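Local coordinates for protein acetyltransferase of GNAT family (Staphylococcus aureus subsp. aureus Mu50, PDB 3D8P) that probably transfers an acetyl group from acetyl-coenzyme A to an acceptor substrate, as other members of the GNAT family do, at residues A[39-42]-A[43-46]. Numbering follows the deposited sequence.
Sequences PDLE and NIEH. With ACT (acetate ion), chain D.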
ATOM      1  N   PRO A  39     -13.357   3.075  -4.918  1.00 34.36           N
ATOM      2  CA  PRO A  39     -13.300   3.484  -6.325  1.00 33.24           C
ATOM      3  C   PRO A  39     -11.894   3.668  -6.901  1.00 32.32           C
ATOM      4  O   PRO A  39     -11.732   3.516  -8.095  1.00 30.48           O
ATOM      5  CB  PRO A  39     -14.088   4.807  -6.341  1.00 35.44           C
ATOM      6  CG  PRO A  39     -14.120   5.270  -4.866  1.00 34.72           C
ATOM      7  CD  PRO A  39     -14.144   4.023  -4.087  1.00 34.77           C
ATOM      8  N   ASP A  40     -10.890   3.999  -6.089  1.00 33.57           N
ATOM      9  CA  ASP A  40      -9.521   4.167  -6.606  1.00 33.71           C
ATOM     10  C   ASP A  40      -9.055   2.922  -7.322  1.00 33.72           C
ATOM     11  O   ASP A  40      -8.341   3.032  -8.305  1.00 34.91           O
ATOM     12  CB  ASP A  40      -8.487   4.563  -5.524  1.00 36.20           C
ATOM     13  CG  ASP A  40      -8.478   3.616  -4.331  1.00 37.07           C
ATOM     14  OD1 ASP A  40      -9.561   3.422  -3.739  1.00 40.03           O
ATOM     15  OD2 ASP A  40      -7.377   3.122  -3.962  1.00 38.18           O
ATOM     16  N   LEU A  41      -9.493   1.752  -6.856  1.00 32.96           N
ATOM     17  CA  LEU A  41      -9.142   0.490  -7.503  1.00 33.19           C
ATOM     18  C   LEU A  41      -9.753   0.310  -8.908  1.00 31.96           C
ATOM     19  O   LEU A  41      -9.281  -0.505  -9.675  1.00 32.16           O
ATOM     20  CB  LEU A  41      -9.520  -0.694  -6.612  1.00 33.13           C
ATOM     21  CG  LEU A  41      -8.893  -0.805  -5.232  1.00 34.77           C
ATOM     22  CD1 LEU A  41      -9.402  -2.084  -4.530  1.00 35.78           C
ATOM     23  CD2 LEU A  41      -7.354  -0.753  -5.327  1.00 27.95           C
ATOM     24  N   GLU A  42     -10.784   1.077  -9.248  1.00 33.09           N
ATOM     25  CA  GLU A  42     -11.412   0.991 -10.562  1.00 33.92           C
ATOM     26  C   GLU A  42     -10.555   1.617 -11.665  1.00 35.15           C
ATOM     27  O   GLU A  42     -10.736   1.302 -12.844  1.00 34.98           O
ATOM     28  CB  GLU A  42     -12.780   1.716 -10.569  1.00 34.27           C
ATOM     29  CG  GLU A  42     -13.829   1.158  -9.623  1.00 32.93           C
ATOM     30  CD  GLU A  42     -14.147  -0.320  -9.858  1.00 38.84           C
ATOM     31  OE1 GLU A  42     -13.876  -0.853 -10.964  1.00 34.36           O
ATOM     32  OE2 GLU A  42     -14.690  -0.951  -8.924  1.00 36.26           O
ATOM     33  N   ASN A  43      -9.678   2.543 -11.279  1.00 33.42           N
ATOM     34  CA  ASN A  43      -8.877   3.311 -12.216  1.00 34.60           C
ATOM     35  C   ASN A  43      -7.456   3.485 -11.591  1.00 32.10           C
ATOM     36  O   ASN A  43      -7.121   4.580 -11.208  1.00 31.41           O
ATOM     37  CB  ASN A  43      -9.504   4.745 -12.489  1.00 35.33           C
ATOM     38  CG  ASN A  43     -11.074   4.766 -12.850  1.00 41.31           C
ATOM     39  OD1 ASN A  43     -11.949   4.653 -11.974  1.00 38.79           O
ATOM     40  ND2 ASN A  43     -11.389   5.067 -14.124  1.00 39.01           N
ATOM     41  N   ILE A  44      -6.651   2.422 -11.479  1.00 32.50           N
ATOM     42  CA  ILE A  44      -5.329   2.480 -10.829  1.00 32.43           C
ATOM     43  C   ILE A  44      -4.357   3.351 -11.603  1.00 32.56           C
ATOM     44  O   ILE A  44      -3.634   4.133 -10.982  1.00 32.22           O
ATOM     45  CB  ILE A  44      -4.643   1.055 -10.564  1.00 33.87           C
ATOM     46  CG1 ILE A  44      -5.388   0.192  -9.533  1.00 36.09           C
ATOM     47  CG2 ILE A  44      -3.212   1.195 -10.053  1.00 31.38           C
ATOM     48  CD1 ILE A  44      -5.307   0.637  -8.115  1.00 36.07           C
ATOM     49  N   GLU A  45      -4.302   3.215 -12.930  1.00 33.43           N
ATOM     50  CA  GLU A  45      -3.419   4.057 -13.746  1.00 35.35           C
ATOM     51  C   GLU A  45      -3.737   5.520 -13.456  1.00 32.25           C
ATOM     52  O   GLU A  45      -2.841   6.295 -13.191  1.00 33.96           O
ATOM     53  CB  GLU A  45      -3.513   3.780 -15.272  1.00 33.23           C
ATOM     54  CG  GLU A  45      -2.981   2.394 -15.707  1.00 42.43           C
ATOM     55  CD  GLU A  45      -2.636   2.263 -17.206  1.00 44.96           C
ATOM     56  OE1 GLU A  45      -2.950   3.185 -18.021  1.00 50.16           O
ATOM     57  OE2 GLU A  45      -2.023   1.208 -17.566  1.00 56.18           O
ATOM     58  N   HIS A  46      -5.014   5.880 -13.482  1.00 31.22           N
ATOM     59  CA  HIS A  46      -5.389   7.247 -13.272  1.00 31.75           C
ATOM     60  C   HIS A  46      -5.109   7.709 -11.837  1.00 31.90           C
ATOM     61  O   HIS A  46      -4.475   8.747 -11.624  1.00 32.91           O
ATOM     62  CB  HIS A  46      -6.847   7.461 -13.621  1.00 31.03           C
ATOM     63  CG  HIS A  46      -7.317   8.841 -13.344  1.00 29.50           C
ATOM     64  ND1 HIS A  46      -8.046   9.159 -12.221  1.00 33.02           N
ATOM     65  CD2 HIS A  46      -7.120  10.002 -14.011  1.00 33.50           C
ATOM     66  CE1 HIS A  46      -8.288  10.458 -12.213  1.00 28.55           C
ATOM     67  NE2 HIS A  46      -7.752  10.989 -13.296  1.00 31.60           N
TER
HETATM   68  C   ACT D 164      -7.325   0.638 -14.856  1.00 57.76           C
HETATM   69  O   ACT D 164      -6.478   1.560 -14.707  1.00 54.87           O
HETATM   70  OXT ACT D 164      -6.917  -0.501 -14.525  1.00 58.57           O
HETATM   71  CH3 ACT D 164      -8.728   0.851 -15.388  1.00 55.11           C
HETATM   72  O   HOH W   1     -11.646   5.633  -9.779  1.00 37.30           O
HETATM   73  O   HOH W   2      -7.741  -0.342 -11.847  1.00 26.03           O
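Pro39 O comes within 3.9 Å of Asn43 N, but it accepts its backbone bond from Glu42 N at 2.9 Å. A water lies between Pro39 O and Asn43 OD1; its link to OD1 is too short to trust. Asn43 N donates to Asp40 O at 3.3 Å. These two successive i to i+3 bonds make overlapping turns over residues 39-43. Asn43 then breaks the run of helical backbone angles (phi -142°). It holds the N-cap position of helix 44-49, yet its side chain makes no capping bond. Asp40 OD2 is hydrogen-bonded to Tyr48 OH, on that helix. Leu41 lies alongside Ile44, both pointing the same way, with Leu41 CD2 3.7 Å from Ile44 CD1. In Ile44 the ethyl branch stands beside the backbone N (chi1 -67°), and its CD1 makes this touch. A second water links Leu41 O, Ile44 N and OXT of an acetate, probably from the crystallisation liquor. Glu45 N donates to acetate O at 3.3 Å. Glu42 CB lies 3.4 Å from Asn43 OD1. Beyond CB the Glu42 chain bends (chi2 -57°), and OE2 forms a salt bridge with Arg35. Glu42 O accepts from Lys14 NZ. In this GNAT-family domain, Leu41 packs on Ile18 and Ile21 of helix 14-28 and on Lys83 of strand 78-86. Ile44 touches Leu17, also of helix 14-28.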